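Local coordinates for protein LbaCas13a H328A (C2c2) (Lachnospiraceae bacterium NK4A179, PDB 5WLH) that binds a CRISPR pre-crRNA as its guide and, as a Cas13a nuclease, probably cleaves RNA once a target complementary to the spacer is bound, at residues M451-A454 with V455-A459; E470-L473 with G474-S477; D882-K885 with Y886-Y890. All blocks are in the same frame, centred on the assembly; numbering follows the deposited sequence.

Contact 1. Residues M451-A454 with V455-A459; sequences MGKA and VYNYA. With nucleotides of chain B.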
# COMPACT_ATOMS: atom_id res chain seq x y z
N MET A 451 15.35 1.72 -15.32
CA MET A 451 16.68 1.21 -15.67
C MET A 451 17.48 0.84 -14.42
O MET A 451 18.10 -0.23 -14.36
CB MET A 451 17.43 2.25 -16.51
CG MET A 451 16.83 2.44 -17.88
SD MET A 451 17.70 3.77 -18.75
CE MET A 451 19.37 3.05 -18.83
N GLY A 452 17.49 1.73 -13.42
CA GLY A 452 18.23 1.44 -12.20
C GLY A 452 17.71 0.23 -11.47
O GLY A 452 18.48 -0.54 -10.89
N LYS A 453 16.39 0.03 -11.50
CA LYS A 453 15.80 -1.17 -10.91
C LYS A 453 16.35 -2.43 -11.56
O LYS A 453 16.71 -3.40 -10.88
CB LYS A 453 14.28 -1.13 -11.07
CG LYS A 453 13.60 -2.42 -10.64
CD LYS A 453 12.10 -2.27 -10.72
CE LYS A 453 11.40 -3.46 -10.08
NZ LYS A 453 9.92 -3.22 -10.08
N ALA A 454 16.42 -2.45 -12.89
CA ALA A 454 17.01 -3.63 -13.54
C ALA A 454 18.51 -3.76 -13.24
O ALA A 454 18.99 -4.87 -12.96
CB ALA A 454 16.76 -3.57 -15.05
N VAL A 455 19.25 -2.66 -13.27
CA VAL A 455 20.69 -2.73 -13.01
C VAL A 455 20.95 -3.18 -11.58
O VAL A 455 21.78 -4.06 -11.33
CB VAL A 455 21.35 -1.37 -13.29
CG1 VAL A 455 22.80 -1.34 -12.77
CG2 VAL A 455 21.31 -1.06 -14.77
N TYR A 456 20.25 -2.58 -10.62
CA TYR A 456 20.46 -2.93 -9.22
C TYR A 456 20.19 -4.40 -8.95
O TYR A 456 20.93 -5.06 -8.21
CB TYR A 456 19.56 -2.09 -8.32
CG TYR A 456 19.73 -2.45 -6.85
CD1 TYR A 456 20.88 -2.08 -6.17
CD2 TYR A 456 18.74 -3.14 -6.16
CE1 TYR A 456 21.05 -2.39 -4.84
CE2 TYR A 456 18.90 -3.45 -4.81
CZ TYR A 456 20.07 -3.07 -4.16
OH TYR A 456 20.26 -3.36 -2.84
N ASN A 457 19.11 -4.92 -9.52
CA ASN A 457 18.71 -6.27 -9.16
C ASN A 457 19.48 -7.32 -9.94
O ASN A 457 19.73 -8.41 -9.41
CB ASN A 457 17.21 -6.43 -9.38
CG ASN A 457 16.43 -5.79 -8.25
OD1 ASN A 457 16.34 -6.35 -7.17
ND2 ASN A 457 15.93 -4.59 -8.48
N TYR A 458 19.89 -7.01 -11.16
CA TYR A 458 20.42 -8.03 -12.04
C TYR A 458 21.82 -7.77 -12.59
O TYR A 458 22.36 -8.65 -13.26
CB TYR A 458 19.46 -8.26 -13.22
CG TYR A 458 18.06 -8.61 -12.78
CD1 TYR A 458 17.84 -9.58 -11.80
CD2 TYR A 458 16.96 -7.98 -13.34
CE1 TYR A 458 16.57 -9.91 -11.39
CE2 TYR A 458 15.67 -8.31 -12.94
CZ TYR A 458 15.49 -9.26 -11.96
OH TYR A 458 14.23 -9.59 -11.55
N ALA A 459 22.41 -6.60 -12.34
CA ALA A 459 23.73 -6.32 -12.90
C ALA A 459 24.71 -5.82 -11.84
O ALA A 459 25.67 -5.11 -12.17
CB ALA A 459 23.64 -5.32 -14.06
P U B 27 7.01 -2.82 -12.08
OP1 U B 27 6.14 -2.32 -13.13
OP2 U B 27 8.47 -2.55 -12.21
O5' U B 27 6.52 -2.21 -10.70
C5' U B 27 6.71 -0.84 -10.41
C4' U B 27 5.67 -0.42 -9.41
O4' U B 27 4.40 -0.28 -10.10
C3' U B 27 5.41 -1.43 -8.27
O3' U B 27 5.24 -0.73 -7.06
C2' U B 27 4.05 -2.02 -8.64
O2' U B 27 3.32 -2.52 -7.54
C1' U B 27 3.40 -0.79 -9.26
N1 U B 27 2.15 -1.01 -9.99
C2 U B 27 1.25 0.06 -9.98
O2 U B 27 1.53 1.14 -9.48
N3 U B 27 0.05 -0.17 -10.61
C4 U B 27 -0.33 -1.35 -11.22
O4 U B 27 -1.45 -1.42 -11.74
C5 U B 27 0.64 -2.40 -11.15
C6 U B 27 1.81 -2.21 -10.54
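Four backbone bonds of the alpha-helical i to i+4 kind, V455 to M451, Y456 to G452, N457 to K453 and Y458 to A454, run through the last turns of helix 429-458 before A459 leaves helical geometry. The final one, Y458 N to A454 O, is the most bent of the four, with an N-H...O angle of 143°. G452, which has no side chain, gives its carbonyl to Y456 N at 2.7 Å. The polar centre of the contact is K453 O, which N457 grips twice: its backbone N lies 3.1 Å away, and its side-chain ND2 reaches the same K453 O at 2.8 Å from the opposite face of the carbonyl plane. With CG anti to its own carbonyl carbon (chi1 -78°), the N457 amide folds back along the helix, and K453 O lies close to the amide plane. An asparagine is short enough to make this return and carries the N-H that the buried carbonyl can accept. Cut back to an alanine, this position would lose ND2, which is likely to leave K453 O with the backbone N-H as its one donor within the turn. CB of N457 also sits over the centre of the Y458 ring, whose stacking partner is Y480, while ND2 meets the edge of the Y456 ring in its plane. K453 leaves the helix on the same side, its CG, anti to the backbone N (chi1 173°), passing 3.8 Å from N457 ND2, and its chain extended beyond. That length suits a lysine serving the guide RNA: Y489 forms a cation-pi contact with it, and K453 NZ donates a hydrogen bond of 2.7 Å to OP2 of U27 of chain B.

Contact 2. Residues E470-L473 with G474-S477; sequences EIEL and GKIS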
# COMPACT_ATOMS: atom_id res chain seq x y z
N GLU A 470 39.39 -7.70 -7.34
CA GLU A 470 38.90 -6.90 -8.46
C GLU A 470 37.48 -7.34 -8.77
O GLU A 470 37.23 -8.54 -8.94
CB GLU A 470 39.77 -7.08 -9.71
CG GLU A 470 39.24 -6.32 -10.92
CD GLU A 470 40.32 -6.08 -11.96
OE1 GLU A 470 40.04 -5.41 -12.98
OE2 GLU A 470 41.46 -6.55 -11.73
N ILE A 471 36.56 -6.38 -8.83
CA ILE A 471 35.17 -6.67 -9.16
C ILE A 471 34.72 -5.77 -10.29
O ILE A 471 35.37 -4.77 -10.62
CB ILE A 471 34.23 -6.50 -7.95
CG1 ILE A 471 34.41 -5.13 -7.31
CG2 ILE A 471 34.45 -7.63 -6.93
CD1 ILE A 471 33.39 -4.85 -6.20
N GLU A 472 33.61 -6.15 -10.92
CA GLU A 472 33.01 -5.38 -12.00
C GLU A 472 31.53 -5.21 -11.71
O GLU A 472 30.80 -6.19 -11.54
CB GLU A 472 33.20 -6.08 -13.35
CG GLU A 472 32.59 -5.32 -14.52
CD GLU A 472 32.88 -5.98 -15.87
OE1 GLU A 472 33.60 -7.00 -15.91
OE2 GLU A 472 32.38 -5.46 -16.90
N LEU A 473 31.08 -3.96 -11.67
CA LEU A 473 29.67 -3.66 -11.46
C LEU A 473 29.04 -3.22 -12.78
O LEU A 473 29.69 -2.62 -13.64
CB LEU A 473 29.52 -2.57 -10.40
CG LEU A 473 29.82 -2.98 -8.95
CD1 LEU A 473 29.08 -4.26 -8.62
CD2 LEU A 473 31.33 -3.13 -8.69
N GLY A 474 27.76 -3.53 -12.94
CA GLY A 474 27.03 -3.11 -14.11
C GLY A 474 27.05 -4.10 -15.25
O GLY A 474 26.70 -3.72 -16.38
N LYS A 475 27.50 -5.32 -15.02
CA LYS A 475 27.45 -6.37 -16.03
C LYS A 475 26.30 -7.28 -15.66
O LYS A 475 26.15 -7.66 -14.50
CB LYS A 475 28.77 -7.16 -16.11
CG LYS A 475 29.18 -7.87 -14.86
CD LYS A 475 30.08 -9.08 -15.21
CE LYS A 475 31.23 -9.21 -14.24
NZ LYS A 475 30.76 -9.10 -12.83
N ILE A 476 25.47 -7.62 -16.65
CA ILE A 476 24.25 -8.35 -16.37
C ILE A 476 24.59 -9.78 -15.97
O ILE A 476 25.35 -10.47 -16.67
CB ILE A 476 23.31 -8.32 -17.59
CG1 ILE A 476 22.98 -6.87 -17.94
CG2 ILE A 476 22.05 -9.17 -17.29
CD1 ILE A 476 22.03 -6.72 -19.11
N SER A 477 24.06 -10.21 -14.82
CA SER A 477 24.23 -11.58 -14.34
C SER A 477 23.79 -12.57 -15.40
O SER A 477 22.87 -12.32 -16.18
CB SER A 477 23.42 -11.80 -13.06
OG SER A 477 24.15 -11.45 -11.92
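The turn that leaves edge strand 470-472, an outer strand of a small mixed sheet in which it runs parallel to strand 1166-1169, is closed here by E472 and K475. K475 starts with CG between its backbone N and carbonyl carbon (chi1 61°), and its chain bends further along, which brings the amine back over the strand end. There NZ donates to the backbone carbonyl E472 O at 3.2 Å, tilted 25° from the carbonyl plane. The same NZ forms a salt bridge with E462, whose other oxygen accepts the backbone N-H of E472, so one glutamate ties both sides of the turn. The E472 carboxylate is not the amine's ion-pair partner, since OE1 stays 4.7 Å from K475 NZ; its extended chain instead crosses the lysine's methylenes. A lysine suits the place because its long, flexible chain can pack with its carbons and still deliver a charge at the end. G474 turns the chain with a positive phi of 92°, where a side chain would run into L473 O. At L473 the bond to CB points away from the turn, though CB still touches G474 N, and the side chain packs on Y1174 and I1168. The closest approach of the two long side chains is E472 OE1 to K475 CE, 3.6 Å.

Contact 3. Residues D882-K885 with Y886-Y890; sequences DFAK and YVKPY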
# COMPACT_ATOMS: atom_id res chain seq x y z
N ASP A 882 3.36 -27.82 36.22
CA ASP A 882 4.18 -28.85 35.57
C ASP A 882 4.19 -28.71 34.06
O ASP A 882 4.55 -29.66 33.36
CB ASP A 882 3.65 -30.23 35.97
CG ASP A 882 2.13 -30.28 36.01
OD1 ASP A 882 1.51 -29.32 36.50
OD2 ASP A 882 1.54 -31.28 35.53
N PHE A 883 3.81 -27.54 33.54
CA PHE A 883 3.56 -27.40 32.11
C PHE A 883 4.85 -27.43 31.30
O PHE A 883 4.95 -28.15 30.29
CB PHE A 883 2.77 -26.11 31.86
CG PHE A 883 2.52 -25.83 30.42
CD1 PHE A 883 2.04 -26.82 29.58
CD2 PHE A 883 2.77 -24.57 29.91
CE1 PHE A 883 1.82 -26.56 28.25
CE2 PHE A 883 2.55 -24.30 28.58
CZ PHE A 883 2.07 -25.30 27.75
N ALA A 884 5.86 -26.66 31.73
CA ALA A 884 7.11 -26.59 30.98
C ALA A 884 7.81 -27.94 30.85
O ALA A 884 8.68 -28.10 29.99
CB ALA A 884 8.05 -25.57 31.63
N LYS A 885 7.44 -28.92 31.68
CA LYS A 885 8.09 -30.22 31.64
C LYS A 885 7.68 -31.02 30.41
O LYS A 885 8.46 -31.85 29.93
CB LYS A 885 7.77 -30.99 32.92
CG LYS A 885 8.37 -32.39 33.00
CD LYS A 885 7.42 -33.36 33.68
CE LYS A 885 6.86 -32.80 34.98
NZ LYS A 885 5.63 -33.51 35.42
N TYR A 886 6.49 -30.77 29.87
CA TYR A 886 5.95 -31.61 28.81
C TYR A 886 6.34 -31.17 27.41
O TYR A 886 6.25 -31.98 26.48
CB TYR A 886 4.42 -31.65 28.90
CG TYR A 886 3.87 -32.45 30.06
CD1 TYR A 886 3.89 -31.94 31.35
CD2 TYR A 886 3.31 -33.71 29.87
CE1 TYR A 886 3.39 -32.66 32.42
CE2 TYR A 886 2.80 -34.44 30.93
CZ TYR A 886 2.84 -33.91 32.21
OH TYR A 886 2.34 -34.62 33.27
N VAL A 887 6.76 -29.92 27.22
CA VAL A 887 7.01 -29.37 25.89
C VAL A 887 8.32 -28.59 25.90
O VAL A 887 8.72 -28.02 26.91
CB VAL A 887 5.84 -28.47 25.42
CG1 VAL A 887 4.52 -29.22 25.51
CG2 VAL A 887 5.78 -27.20 26.25
N LYS A 888 9.00 -28.58 24.74
CA LYS A 888 10.22 -27.79 24.56
C LYS A 888 10.25 -27.21 23.14
O LYS A 888 11.14 -27.53 22.34
CB LYS A 888 11.46 -28.65 24.81
CG LYS A 888 11.52 -29.32 26.18
CD LYS A 888 11.88 -28.33 27.28
CE LYS A 888 11.48 -28.87 28.65
NZ LYS A 888 11.37 -27.80 29.68
N PRO A 889 9.31 -26.33 22.80
CA PRO A 889 9.23 -25.85 21.41
C PRO A 889 10.44 -25.04 20.96
O PRO A 889 10.71 -25.00 19.75
CB PRO A 889 7.94 -25.01 21.39
CG PRO A 889 7.72 -24.62 22.82
CD PRO A 889 8.23 -25.77 23.64
N TYR A 890 11.19 -24.41 21.86
CA TYR A 890 12.25 -23.49 21.44
C TYR A 890 13.63 -24.13 21.43
O TYR A 890 14.61 -23.44 21.14
CB TYR A 890 12.27 -22.25 22.35
CG TYR A 890 11.08 -21.37 22.08
CD1 TYR A 890 11.10 -20.44 21.05
CD2 TYR A 890 9.94 -21.49 22.84
CE1 TYR A 890 9.99 -19.64 20.79
CE2 TYR A 890 8.84 -20.71 22.61
CZ TYR A 890 8.86 -19.79 21.59
OH TYR A 890 7.74 -19.02 21.38
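Y886 lies across the preceding turn, its ring meeting D882 and K885 in the loop between helices 843-861 and 891-898. Its CB leaves the backbone 3.8 Å from F883 O, the carbonyl that also accepts Y886 N at 3.1 Å, an i to i+3 bond of the kind that closes a beta turn. CG is anti to the carbonyl carbon (chi1 -72°), which sends the ring back toward D882. CD1 comes within 3.1 Å of D882 O, which lies in the ring plane at its edge, and CE1 follows at 3.4 Å from that oxygen. CE1 has K885 NZ 3.8 Å away, the lysine chain running alongside the tyrosine. At the tip, OH has K885 NZ and D882 OD2 about 4.1 Å off, too far for bonds; the aspartate's partner is K658, on helix 654-665. A tyrosine suits because its flat ring sets a C-H edge against D882 O and its carbons on K658 and I662 there. Among the apolar side chains, F883 CZ lies 4.4 Å from V887 CG2, and both residues pack against T636 of helix 635-645. K888 bends back at chi2, its NZ donating to A884 O at 2.7 Å. Polar side chains thus suit the outer side and apolar ones the inner: a lysine amine supplies a donor to a carbonyl of the turn, while the negative charge of D882 is probably balanced by K658.

Contacts 1, 2 and 3 follow one another along the chain. The first two are neighbours, their centres 11 Å apart: helix 429-458 ends in contact 1, the chain goes out to strand 470-472, and the turn of contact 2 brings it back toward helix 486-517. On this return the loop touches the helix end directly, A459 O lying 2.7 Å from G474 N and Y458 O 2.8 Å from S477 N, both probable hydrogen bonds. The RNA-contacting helix is thereby joined to the small sheet. Contact 3 stands apart, about 49 Å from contact 1 and 51 Å from contact 2 between centres, in a loop packed on helices 635-645 and 654-665.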